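Local atomic coordinates of L-lactate dehydrogenase (Trichomonas vaginalis, PDB entry 4UUL), a protein that catalyses the NAD-dependent interconversion of pyruvate and L-lactate, within a family otherwise generally assigned malate dehydrogenase activity. Residues V123-I128 with E149-L154; M267-P272 with G295-V300; T134-A139 with G282-F287; Y114-A119 with A143-P148. The protein carries 1 engineered substitution. All blocks are in the same frame, centred on the assembly; numbering follows the deposited sequence. Where two conformers were deposited one is given.

How the contacts relate
The four contacts run from the core of the NAD-binding domain into the C-terminal domain. Contact 1 pairs the last two strands of the parallel sheet; contact 4 lies by the N-terminal ends of these strands, where L146 CD1 is 3.9 Å from V123 CG1. The centres of contacts 1 and 2 are about 10 Å apart, and S153 N meets G268 O at 2.8 Å, joining the parallel sheet to strand 265-270. Contact 3, about 9 Å from contact 1 between centres, sets the helix that connects the contact 1 strands against strand 284-291, the neighbour of both contact 2 strands. I128 and L154 of contact 1 bind NADH in other structures; contact 4 lies away from the annotated sites.

Contact 1: residues V123-I128 with E149-L154; sequences VKVLVI and ENFSSL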
loop_
_atom_site.group_PDB
_atom_site.type_symbol
_atom_site.label_atom_id
_atom_site.label_comp_id
_atom_site.label_asym_id
_atom_site.label_seq_id
_atom_site.Cartn_x
_atom_site.Cartn_y
_atom_site.Cartn_z
ATOM N N VAL B 123 17.506 6.677 -17.141
ATOM C CA VAL B 123 16.333 5.946 -16.650
ATOM C C VAL B 123 16.691 4.567 -16.086
ATOM O O VAL B 123 17.469 3.826 -16.687
ATOM C CB VAL B 123 15.230 5.811 -17.771
ATOM C CG1 VAL B 123 15.737 4.965 -18.947
ATOM C CG2 VAL B 123 13.884 5.297 -17.256
ATOM N N LYS B 124 16.066 4.194 -14.982
ATOM C CA LYS B 124 16.182 2.863 -14.429
ATOM C C LYS B 124 14.856 2.112 -14.664
ATOM O O LYS B 124 13.808 2.463 -14.102
ATOM C CB LYS B 124 16.554 2.919 -12.927
ATOM C CG LYS B 124 17.963 3.476 -12.737
ATOM C CD LYS B 124 18.502 3.505 -11.349
ATOM C CE LYS B 124 20.021 3.676 -11.424
ATOM N NZ LYS B 124 20.633 3.587 -10.156
ATOM N N VAL B 125 14.934 1.070 -15.465
ATOM C CA VAL B 125 13.799 0.331 -15.946
ATOM C C VAL B 125 13.778 -1.027 -15.240
ATOM O O VAL B 125 14.656 -1.854 -15.425
ATOM C CB VAL B 125 13.886 0.091 -17.470
ATOM C CG1 VAL B 125 12.671 -0.648 -17.983
ATOM C CG2 VAL B 125 14.103 1.400 -18.186
ATOM N N LEU B 126 12.747 -1.226 -14.418
ATOM C CA LEU B 126 12.500 -2.463 -13.709
ATOM C C LEU B 126 11.370 -3.226 -14.388
ATOM O O LEU B 126 10.219 -2.783 -14.402
ATOM C CB LEU B 126 12.134 -2.174 -12.271
ATOM C CG LEU B 126 11.775 -3.394 -11.423
ATOM C CD1 LEU B 126 12.868 -4.471 -11.449
ATOM C CD2 LEU B 126 11.484 -2.981 -9.993
ATOM N N VAL B 127 11.701 -4.375 -14.950
ATOM C CA VAL B 127 10.737 -5.203 -15.668
ATOM C C VAL B 127 10.134 -6.222 -14.726
ATOM O O VAL B 127 10.830 -7.015 -14.080
ATOM C CB VAL B 127 11.412 -5.896 -16.863
ATOM C CG1 VAL B 127 10.391 -6.691 -17.635
ATOM C CG2 VAL B 127 12.098 -4.865 -17.721
ATOM N N ILE B 128 8.801 -6.174 -14.622
ATOM C CA ILE B 128 8.033 -6.994 -13.719
ATOM C C ILE B 128 7.121 -7.943 -14.460
ATOM O O ILE B 128 7.036 -9.129 -14.102
ATOM C CB ILE B 128 7.236 -6.114 -12.763
ATOM C CG1 ILE B 128 8.220 -5.257 -11.929
ATOM C CG2 ILE B 128 6.317 -6.927 -11.858
ATOM C CD1 ILE B 128 7.637 -4.067 -11.271
ATOM N N GLU B 149 23.020 -0.990 -18.201
ATOM C CA GLU B 149 22.858 -0.444 -16.869
ATOM C C GLU B 149 21.470 0.162 -16.621
ATOM O O GLU B 149 21.091 0.417 -15.485
ATOM C CB GLU B 149 23.957 0.608 -16.657
ATOM C CG GLU B 149 25.393 0.047 -16.561
ATOM C CD GLU B 149 25.934 -0.628 -17.850
ATOM O OE1 GLU B 149 25.719 -0.111 -18.986
ATOM O OE2 GLU B 149 26.572 -1.700 -17.685
ATOM N N ASN B 150 20.725 0.422 -17.689
ATOM C CA ASN B 150 19.391 0.967 -17.546
ATOM C C ASN B 150 18.295 -0.061 -17.231
ATOM O O ASN B 150 17.158 0.346 -17.005
ATOM C CB ASN B 150 18.967 1.726 -18.811
ATOM C CG ASN B 150 19.836 2.956 -19.117
ATOM O OD1 ASN B 150 20.702 2.900 -19.978
ATOM N ND2 ASN B 150 19.602 4.046 -18.413
ATOM N N PHE B 151 18.635 -1.351 -17.221
ATOM C CA PHE B 151 17.611 -2.410 -17.172
ATOM C C PHE B 151 17.860 -3.435 -16.103
ATOM O O PHE B 151 18.980 -3.897 -15.908
ATOM C CB PHE B 151 17.585 -3.170 -18.517
ATOM C CG PHE B 151 17.080 -2.323 -19.658
ATOM C CD1 PHE B 151 15.731 -2.238 -19.935
ATOM C CD2 PHE B 151 17.951 -1.585 -20.430
ATOM C CE1 PHE B 151 15.258 -1.425 -20.948
ATOM C CE2 PHE B 151 17.486 -0.743 -21.470
ATOM C CZ PHE B 151 16.139 -0.682 -21.724
ATOM N N SER B 152 16.778 -3.877 -15.472
ATOM C CA SER B 152 16.830 -5.029 -14.588
ATOM C C SER B 152 15.437 -5.659 -14.511
ATOM O O SER B 152 14.473 -5.032 -14.932
ATOM C CB SER B 152 17.385 -4.666 -13.211
ATOM O OG SER B 152 16.537 -3.794 -12.524
ATOM N N SER B 153 15.381 -6.857 -13.948
ATOM C CA SER B 153 14.140 -7.565 -13.765
ATOM C C SER B 153 13.995 -8.032 -12.329
ATOM O O SER B 153 14.957 -8.125 -11.571
ATOM C CB SER B 153 14.005 -8.739 -14.728
ATOM O OG SER B 153 14.945 -9.781 -14.503
ATOM N N LEU B 154 12.740 -8.210 -11.899
ATOM C CA LEU B 154 12.406 -8.437 -10.512
ATOM C C LEU B 154 12.446 -9.905 -10.099
ATOM O O LEU B 154 11.552 -10.653 -10.470
ATOM C CB LEU B 154 10.991 -7.873 -10.237
ATOM C CG LEU B 154 10.579 -7.887 -8.783
ATOM C CD1 LEU B 154 11.457 -6.987 -7.948
ATOM C CD2 LEU B 154 9.153 -7.479 -8.615
#
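N150 ND2 grips the V123 carbonyl just ahead of the two strands: ND2 to O is 2.8 Å, and the oxygen lies almost in the amide plane, with an N-H...O angle of 169°. The same N150 amide is tied to P121 O and K147 N, which fixes its rotation. Four backbone bonds follow: V125 N to N150 O (2.8 Å), S152 N to V125 O (2.9 Å), V127 N to S152 O (2.8 Å) and, longest, L154 N to V127 O (3.1 Å). CA-H...O contacts from F151, L126 and S153 fill in between them. On the face that also carries V127, V125 and F151 point the same way, and V125 CB stands 3.9 Å from F151 CD1; helix 132-141 covers this side through C136. With CG anti to the backbone N (chi1 177°), L126 on the other face carries CD1 to 4.1 Å from L154 CB. Helix 242-257 packs there, and its H251 holds S152 OG. At the C-terminal ends I128 and L154 lie side by side, CG1 against CD2. Strands 124-127 and 151-153, parallel and joined through helix 132-141, form a beta-alpha-beta crossover of the Rossmann-type domain, and its C-terminal edge supplies I128 and L154 to the NADH site seen in other structures of this enzyme.

Contact 2: residues M267-P272 with G295-V300; sequences MGIPVP and GKIHVV
I269 and I297 run antiparallel to each other, overlapping at their methyls: I269 CG2 is 3.8 Å from I297 CD1, and I297 CG2 lies almost as near the same methyl. The extended M267 chain comes in at a slant, bringing SD to 4.1 Å from I297 CD1. I269 also serves V299. Its CG1 sits between the backbone N and the carbonyl carbon (chi1 53°), parting CD1 from CG2 and sending it 3.8 Å from V299 CG2. That valine methyl is shared with the P272 ring, whose CG approaches to 4.0 Å at the partly exposed end. The contact is entirely apolar. Strands 265-270 and 297-299 are the two outer strands of a three-stranded antiparallel sheet in the C-terminal domain, with strand 284-291 between them; at these segments their directions stand 95° apart, so the side chains meet on one face of a strongly twisted sheet, while the backbones stay well separated. The middle strand positions both partners: M267 and I269 bond through their backbones to F287 and F285, and H298 to N290. Outside this shell, F287 touches I269, C289 touches I297, and helix 242-257 lays H251 on M267 and W255 on I297, while Y277 packs on V299.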
loop_
_atom_site.group_PDB
_atom_site.type_symbol
_atom_site.label_atom_id
_atom_site.label_comp_id
_atom_site.label_asym_id
_atom_site.label_seq_id
_atom_site.Cartn_x
_atom_site.Cartn_y
_atom_site.Cartn_z
ATOM N N MET B 267 18.662 -9.947 -8.095
ATOM C CA MET B 267 18.188 -9.061 -9.117
ATOM C C MET B 267 18.516 -9.643 -10.504
ATOM O O MET B 267 19.630 -10.117 -10.720
ATOM C CB MET B 267 18.883 -7.693 -9.008
ATOM C CG MET B 267 18.611 -6.965 -7.721
ATOM S SD MET B 267 19.532 -5.398 -7.627
ATOM C CE MET B 267 18.487 -4.452 -6.626
ATOM N N GLY B 268 17.564 -9.571 -11.443
ATOM C CA GLY B 268 17.839 -9.929 -12.823
ATOM C C GLY B 268 18.562 -8.791 -13.475
ATOM O O GLY B 268 18.045 -7.679 -13.524
ATOM N N ILE B 269 19.743 -9.069 -14.019
ATOM C CA ILE B 269 20.516 -8.032 -14.702
ATOM C C ILE B 269 21.068 -8.600 -15.985
ATOM O O ILE B 269 21.309 -9.799 -16.092
ATOM C CB ILE B 269 21.642 -7.435 -13.838
ATOM C CG1 ILE B 269 22.535 -8.551 -13.286
ATOM C CG2 ILE B 269 21.084 -6.598 -12.718
ATOM C CD1 ILE B 269 23.854 -8.039 -12.717
ATOM N N PRO B 270 21.270 -7.726 -16.977
ATOM C CA PRO B 270 22.077 -8.155 -18.131
ATOM C C PRO B 270 23.361 -8.774 -17.616
ATOM O O PRO B 270 24.046 -8.187 -16.795
ATOM C CB PRO B 270 22.360 -6.819 -18.851
ATOM C CG PRO B 270 21.171 -5.964 -18.479
ATOM C CD PRO B 270 20.957 -6.299 -17.019
ATOM N N VAL B 271 23.711 -9.947 -18.113
ATOM C CA VAL B 271 24.849 -10.653 -17.542
ATOM C C VAL B 271 26.114 -9.850 -17.741
ATOM O O VAL B 271 26.451 -9.537 -18.870
ATOM C CB VAL B 271 25.027 -12.057 -18.192
ATOM C CG1 VAL B 271 26.337 -12.679 -17.821
ATOM C CG2 VAL B 271 23.864 -12.981 -17.817
ATOM N N PRO B 272 26.864 -9.548 -16.658
ATOM C CA PRO B 272 28.144 -8.844 -16.824
ATOM C C PRO B 272 29.212 -9.760 -17.403
ATOM O O PRO B 272 29.377 -10.865 -16.972
ATOM C CB PRO B 272 28.550 -8.422 -15.388
ATOM C CG PRO B 272 27.317 -8.565 -14.558
ATOM C CD PRO B 272 26.500 -9.667 -15.238
ATOM N N GLY B 295 24.227 4.075 -7.137
ATOM C CA GLY B 295 23.134 3.416 -7.841
ATOM C C GLY B 295 23.608 2.397 -8.865
ATOM O O GLY B 295 22.829 2.039 -9.743
ATOM N N LYS B 296 24.856 1.908 -8.757
ATOM C CA LYS B 296 25.345 0.912 -9.680
ATOM C C LYS B 296 25.238 -0.476 -9.057
ATOM O O LYS B 296 25.677 -0.693 -7.938
ATOM C CB LYS B 296 26.804 1.190 -10.075
ATOM C CG LYS B 296 27.017 2.564 -10.672
ATOM C CD LYS B 296 26.170 2.830 -11.917
ATOM C CE LYS B 296 26.504 4.205 -12.528
ATOM N NZ LYS B 296 25.807 4.449 -13.834
ATOM N N ILE B 297 24.680 -1.412 -9.816
ATOM C CA ILE B 297 24.481 -2.777 -9.367
ATOM C C ILE B 297 25.773 -3.561 -9.542
ATOM O O ILE B 297 26.405 -3.477 -10.593
ATOM C CB ILE B 297 23.342 -3.478 -10.173
ATOM C CG1 ILE B 297 22.020 -2.727 -10.001
ATOM C CG2 ILE B 297 23.143 -4.911 -9.691
ATOM C CD1 ILE B 297 20.913 -3.267 -10.897
ATOM N N HIS B 298 26.142 -4.358 -8.537
ATOM C CA HIS B 298 27.301 -5.256 -8.648
ATOM C C HIS B 298 26.925 -6.645 -8.228
ATOM O O HIS B 298 26.228 -6.817 -7.261
ATOM C CB HIS B 298 28.456 -4.773 -7.761
ATOM C CG HIS B 298 28.859 -3.363 -8.023
ATOM N ND1 HIS B 298 29.722 -3.018 -9.033
ATOM C CD2 HIS B 298 28.480 -2.203 -7.446
ATOM C CE1 HIS B 298 29.889 -1.707 -9.044
ATOM N NE2 HIS B 298 29.148 -1.190 -8.086
ATOM N N VAL B 299 27.375 -7.646 -8.943
ATOM C CA VAL B 299 27.241 -9.015 -8.521
ATOM C C VAL B 299 28.178 -9.265 -7.334
ATOM O O VAL B 299 29.341 -8.914 -7.361
ATOM C CB VAL B 299 27.588 -9.970 -9.697
ATOM C CG1 VAL B 299 27.611 -11.403 -9.243
ATOM C CG2 VAL B 299 26.632 -9.811 -10.865
ATOM N N VAL B 300 27.640 -9.867 -6.292
ATOM C CA VAL B 300 28.375 -10.121 -5.063
ATOM C C VAL B 300 29.326 -11.277 -5.339
ATOM O O VAL B 300 28.907 -12.335 -5.844
ATOM C CB VAL B 300 27.422 -10.499 -3.951
ATOM C CG1 VAL B 300 28.205 -10.845 -2.685
ATOM C CG2 VAL B 300 26.442 -9.357 -3.680
#

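Contact 3: residues T134-A139 with G282-F287; sequences TNCEIA and GVVFSF
Apolar contact centres on V284, whose two methyls meet the helix at C136 and E137: CG2 is 4.0 Å from C136 SG, and CG1 is nearly as close to the same sulfur. SG is turned anti to its own backbone N (chi1 -173°), which lays it against the valine. V284 CG2 also rests against E137 CB, at 4.0 Å. The polar part belongs to the E137 carboxylate. Its chain leaves the helix extended and bends at chi2 (65°), bringing the carboxylate beside the G282 and V283 backbone. There OE1 lies 3.4 Å from V283 CA, and OE2 lies 3.1 Å from G282 O, a close approach of two acceptors rather than a hydrogen bond. K324 NZ, which donates to G282 O and makes a long, weak ion pair with OE2, probably eases this approach. A water bridges the segments, donating to E137 OE1 at 3.1 Å and to V283 O at 3.2 Å. Helix 132-141 of the NAD-binding domain thus lies against the start of strand 284-291 of the C-terminal domain. N133 ND2, from the same helix, bonds V284 O; F151 of strand 151-153 covers C136, S153 touches V284, and helix 307-337 supplies K324 and packs on I138 and F285.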
loop_
_atom_site.group_PDB
_atom_site.type_symbol
_atom_site.label_atom_id
_atom_site.label_comp_id
_atom_site.label_asym_id
_atom_site.label_seq_id
_atom_site.Cartn_x
_atom_site.Cartn_y
_atom_site.Cartn_z
ATOM N N THR B 134 13.135 -12.337 -20.028
ATOM C CA THR B 134 13.159 -12.262 -21.489
ATOM C C THR B 134 12.538 -10.957 -21.998
ATOM O O THR B 134 13.108 -10.329 -22.895
ATOM C CB THR B 134 12.527 -13.462 -22.119
ATOM O OG1 THR B 134 13.347 -14.574 -21.756
ATOM C CG2 THR B 134 12.435 -13.356 -23.638
ATOM N N ASN B 135 11.453 -10.491 -21.353
ATOM C CA ASN B 135 10.935 -9.202 -21.691
ATOM C C ASN B 135 11.979 -8.103 -21.514
ATOM O O ASN B 135 12.066 -7.181 -22.338
ATOM C CB ASN B 135 9.717 -8.893 -20.824
ATOM C CG ASN B 135 8.500 -9.751 -21.172
ATOM O OD1 ASN B 135 8.382 -10.296 -22.265
ATOM N ND2 ASN B 135 7.505 -9.717 -20.288
ATOM N N CYS B 136 12.753 -8.208 -20.426
ATOM C CA CYS B 136 13.794 -7.242 -20.149
ATOM C C CYS B 136 14.868 -7.239 -21.258
ATOM O O CYS B 136 15.282 -6.207 -21.757
ATOM C CB CYS B 136 14.416 -7.529 -18.796
ATOM S SG CYS B 136 15.593 -6.287 -18.210
ATOM N N GLU B 137 15.336 -8.438 -21.602
ATOM C CA GLU B 137 16.318 -8.566 -22.687
ATOM C C GLU B 137 15.801 -7.925 -23.969
ATOM O O GLU B 137 16.530 -7.223 -24.662
ATOM C CB GLU B 137 16.641 -10.030 -22.890
ATOM C CG GLU B 137 17.638 -10.334 -23.992
ATOM C CD GLU B 137 19.032 -9.830 -23.797
ATOM O OE1 GLU B 137 19.493 -9.718 -22.647
ATOM O OE2 GLU B 137 19.735 -9.619 -24.848
ATOM N N ILE B 138 14.560 -8.246 -24.351
ATOM C CA ILE B 138 13.992 -7.714 -25.586
ATOM C C ILE B 138 13.906 -6.191 -25.507
ATOM O O ILE B 138 14.207 -5.511 -26.507
ATOM C CB ILE B 138 12.643 -8.414 -25.891
ATOM C CG1 ILE B 138 12.852 -9.917 -26.205
ATOM C CG2 ILE B 138 11.908 -7.728 -27.008
ATOM C CD1 ILE B 138 13.720 -10.219 -27.432
ATOM N N ALA B 139 13.393 -5.653 -24.401
ATOM C CA ALA B 139 13.302 -4.190 -24.322
ATOM C C ALA B 139 14.668 -3.562 -24.468
ATOM O O ALA B 139 14.839 -2.604 -25.256
ATOM C CB ALA B 139 12.676 -3.771 -23.030
ATOM N N GLY B 282 24.644 -12.092 -22.600
ATOM C CA GLY B 282 23.653 -12.074 -23.668
ATOM C C GLY B 282 22.212 -12.283 -23.224
ATOM O O GLY B 282 21.336 -12.202 -24.071
ATOM N N VAL B 283 21.985 -12.564 -21.943
ATOM C CA VAL B 283 20.652 -12.687 -21.392
ATOM C C VAL B 283 20.589 -11.824 -20.117
ATOM O O VAL B 283 21.600 -11.257 -19.696
ATOM C CB VAL B 283 20.267 -14.126 -21.088
ATOM C CG1 VAL B 283 20.137 -14.943 -22.371
ATOM C CG2 VAL B 283 21.245 -14.780 -20.119
ATOM N N VAL B 284 19.398 -11.766 -19.531
ATOM C CA VAL B 284 19.139 -11.122 -18.242
ATOM C C VAL B 284 18.961 -12.262 -17.255
ATOM O O VAL B 284 18.123 -13.149 -17.459
ATOM C CB VAL B 284 17.930 -10.191 -18.338
ATOM C CG1 VAL B 284 17.503 -9.686 -16.942
ATOM C CG2 VAL B 284 18.208 -9.059 -19.286
ATOM N N PHE B 285 19.755 -12.255 -16.174
ATOM C CA PHE B 285 19.927 -13.424 -15.310
ATOM C C PHE B 285 19.917 -12.930 -13.863
ATOM O O PHE B 285 20.577 -11.933 -13.561
ATOM C CB PHE B 285 21.286 -14.032 -15.689
ATOM C CG PHE B 285 21.582 -15.407 -15.108
ATOM C CD1 PHE B 285 22.040 -15.576 -13.791
ATOM C CD2 PHE B 285 21.477 -16.529 -15.913
ATOM C CE1 PHE B 285 22.328 -16.820 -13.304
ATOM C CE2 PHE B 285 21.774 -17.777 -15.403
ATOM C CZ PHE B 285 22.188 -17.941 -14.126
ATOM N N SER B 286 19.151 -13.598 -12.986
ATOM C CA SER B 286 19.147 -13.184 -11.602
ATOM C C SER B 286 20.429 -13.621 -10.895
ATOM O O SER B 286 20.842 -14.791 -10.974
ATOM C CB SER B 286 17.920 -13.753 -10.876
ATOM O OG SER B 286 17.894 -13.254 -9.549
ATOM N N PHE B 287 21.097 -12.645 -10.297
ATOM C CA PHE B 287 22.336 -12.840 -9.524
ATOM C C PHE B 287 22.156 -12.297 -8.115
ATOM O O PHE B 287 21.323 -11.397 -7.907
ATOM C CB PHE B 287 23.480 -12.017 -10.114
ATOM C CG PHE B 287 24.089 -12.556 -11.408
ATOM C CD1 PHE B 287 25.052 -13.522 -11.385
ATOM C CD2 PHE B 287 23.690 -12.071 -12.631
ATOM C CE1 PHE B 287 25.644 -13.997 -12.529
ATOM C CE2 PHE B 287 24.290 -12.527 -13.808
ATOM C CZ PHE B 287 25.277 -13.462 -13.745
HETATM O O HOH W 1 22.406 -9.019 -21.782
#

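Contact 4: residues Y114-A119 with A143-P148; sequences YLSKWA and AKNLKP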
loop_
_atom_site.group_PDB
_atom_site.type_symbol
_atom_site.label_atom_id
_atom_site.label_comp_id
_atom_site.label_asym_id
_atom_site.label_seq_id
_atom_site.Cartn_x
_atom_site.Cartn_y
_atom_site.Cartn_z
ATOM N N TYR B 114 10.128 3.070 -27.096
ATOM C CA TYR B 114 9.577 4.260 -26.437
ATOM C C TYR B 114 10.579 4.776 -25.383
ATOM O O TYR B 114 10.772 5.975 -25.228
ATOM C CB TYR B 114 8.280 3.930 -25.749
ATOM C CG TYR B 114 7.162 3.438 -26.613
ATOM C CD1 TYR B 114 6.999 3.891 -27.916
ATOM C CD2 TYR B 114 6.242 2.520 -26.110
ATOM C CE1 TYR B 114 5.936 3.458 -28.711
ATOM C CE2 TYR B 114 5.206 2.064 -26.891
ATOM C CZ TYR B 114 5.048 2.538 -28.182
ATOM O OH TYR B 114 4.021 2.111 -28.976
ATOM N N LEU B 115 11.184 3.880 -24.606
ATOM C CA LEU B 115 12.172 4.281 -23.625
ATOM C C LEU B 115 13.339 5.032 -24.259
ATOM O O LEU B 115 13.770 6.074 -23.795
ATOM C CB LEU B 115 12.697 3.076 -22.856
ATOM C CG LEU B 115 11.710 2.442 -21.883
ATOM C CD1 LEU B 115 12.092 0.989 -21.556
ATOM C CD2 LEU B 115 11.722 3.262 -20.569
ATOM N N SER B 116 13.893 4.444 -25.298
ATOM C CA SER B 116 15.015 5.041 -25.973
ATOM C C SER B 116 14.658 6.423 -26.510
ATOM O O SER B 116 15.433 7.375 -26.395
ATOM C CB SER B 116 15.498 4.149 -27.094
ATOM O OG SER B 116 16.588 4.757 -27.762
ATOM N N LYS B 117 13.480 6.536 -27.110
ATOM C CA LYS B 117 13.068 7.782 -27.749
ATOM C C LYS B 117 12.843 8.895 -26.730
ATOM O O LYS B 117 13.218 10.026 -26.973
ATOM C CB LYS B 117 11.785 7.541 -28.544
ATOM C CG LYS B 117 11.306 8.646 -29.454
ATOM C CD LYS B 117 10.315 8.078 -30.457
ATOM C CE LYS B 117 9.769 9.163 -31.382
ATOM N NZ LYS B 117 10.842 9.841 -32.171
ATOM N N TRP B 118 12.206 8.580 -25.605
ATOM C CA TRP B 118 11.659 9.605 -24.737
ATOM C C TRP B 118 12.171 9.673 -23.303
ATOM O O TRP B 118 12.084 10.730 -22.659
ATOM C CB TRP B 118 10.146 9.467 -24.758
ATOM C CG TRP B 118 9.547 9.789 -26.049
ATOM C CD1 TRP B 118 9.746 10.930 -26.813
ATOM C CD2 TRP B 118 8.592 9.005 -26.752
ATOM N NE1 TRP B 118 8.989 10.861 -27.927
ATOM C CE2 TRP B 118 8.270 9.699 -27.926
ATOM C CE3 TRP B 118 7.979 7.781 -26.506
ATOM C CZ2 TRP B 118 7.355 9.214 -28.852
ATOM C CZ3 TRP B 118 7.059 7.302 -27.420
ATOM C CH2 TRP B 118 6.763 8.014 -28.581
ATOM N N ALA B 119 12.619 8.559 -22.744
ATOM C CA ALA B 119 13.037 8.561 -21.342
ATOM C C ALA B 119 14.371 9.296 -21.189
ATOM O O ALA B 119 15.130 9.466 -22.136
ATOM C CB ALA B 119 13.122 7.133 -20.802
ATOM N N ALA B 143 16.287 -0.783 -27.410
ATOM C CA ALA B 143 16.392 0.558 -26.852
ATOM C C ALA B 143 17.746 1.159 -27.259
ATOM O O ALA B 143 18.746 1.127 -26.526
ATOM C CB ALA B 143 16.260 0.494 -25.333
ATOM N N LYS B 144 17.796 1.740 -28.442
ATOM C CA LYS B 144 19.084 1.992 -29.070
ATOM C C LYS B 144 19.938 3.033 -28.353
ATOM O O LYS B 144 21.167 2.956 -28.402
ATOM C CB LYS B 144 18.872 2.369 -30.519
ATOM C CG LYS B 144 18.385 3.762 -30.755
ATOM C CD LYS B 144 18.114 3.992 -32.251
ATOM C CE LYS B 144 17.513 5.362 -32.520
ATOM N NZ LYS B 144 17.356 5.622 -33.972
ATOM N N ASN B 145 19.306 3.996 -27.679
ATOM C CA ASN B 145 20.035 5.059 -26.985
ATOM C C ASN B 145 20.261 4.750 -25.494
ATOM O O ASN B 145 20.789 5.604 -24.761
ATOM C CB ASN B 145 19.266 6.388 -27.051
ATOM C CG ASN B 145 19.108 6.911 -28.441
ATOM O OD1 ASN B 145 19.968 6.724 -29.275
ATOM N ND2 ASN B 145 17.999 7.620 -28.694
ATOM N N LEU B 146 19.895 3.555 -25.056
ATOM C CA LEU B 146 20.105 3.131 -23.666
ATOM C C LEU B 146 21.152 2.014 -23.596
ATOM O O LEU B 146 21.677 1.562 -24.624
ATOM C CB LEU B 146 18.774 2.740 -23.000
ATOM C CG LEU B 146 17.744 3.854 -22.950
ATOM C CD1 LEU B 146 16.444 3.342 -22.370
ATOM C CD2 LEU B 146 18.246 4.999 -22.095
ATOM N N LYS B 147 21.492 1.619 -22.379
ATOM C CA LYS B 147 22.609 0.723 -22.104
ATOM C C LYS B 147 22.158 -0.364 -21.145
ATOM O O LYS B 147 21.084 -0.272 -20.528
ATOM C CB LYS B 147 23.771 1.502 -21.488
ATOM C CG LYS B 147 24.256 2.618 -22.384
ATOM C CD LYS B 147 24.986 2.109 -23.607
ATOM C CE LYS B 147 25.661 3.269 -24.382
ATOM N NZ LYS B 147 24.695 4.347 -24.826
ATOM N N PRO B 148 22.949 -1.429 -21.027
ATOM C CA PRO B 148 22.554 -2.479 -20.075
ATOM C C PRO B 148 22.290 -1.998 -18.648
ATOM O O PRO B 148 21.396 -2.522 -17.973
ATOM C CB PRO B 148 23.720 -3.484 -20.177
ATOM C CG PRO B 148 24.245 -3.292 -21.591
ATOM C CD PRO B 148 24.137 -1.790 -21.838
#
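S116, in the last turns of helix 97-118, faces the type I beta turn A143-L146, its CA 4.8 Å from that of A143, and the turn is closed by L146 N bonding to A143 O. The serine hydroxyl is the principal polar link: with OG anti to the backbone N (chi1 179°), it points into the turn and accepts the N145 backbone N-H at 2.8 Å. The K144 N-H is also near but badly angled. N145 then folds its side chain back over the serine, CB 3.2 Å from OG, and its ND2 makes a weak bond of 3.5 Å to S116 O, so both backbone and side chain of one turn residue hold one helix residue. Next to OG, S116 CB presses on A143, 3.7 Å from CA, and K144 CG flanks the hydroxyl. On the inner side L146 reaches toward the helix with CD1, 3.8 Å from L115 CB. The exposed N145 and K144 border the contact, whereas L115, S116 and L146 are buried. This turn leads from helix 132-141 into strand 151-153, so the contact ties that connection to the C-terminal end of helix 97-118. F151 packs against L115, A143 and L146, V123 meets L146, and helix 73-77 covers L115 through F77.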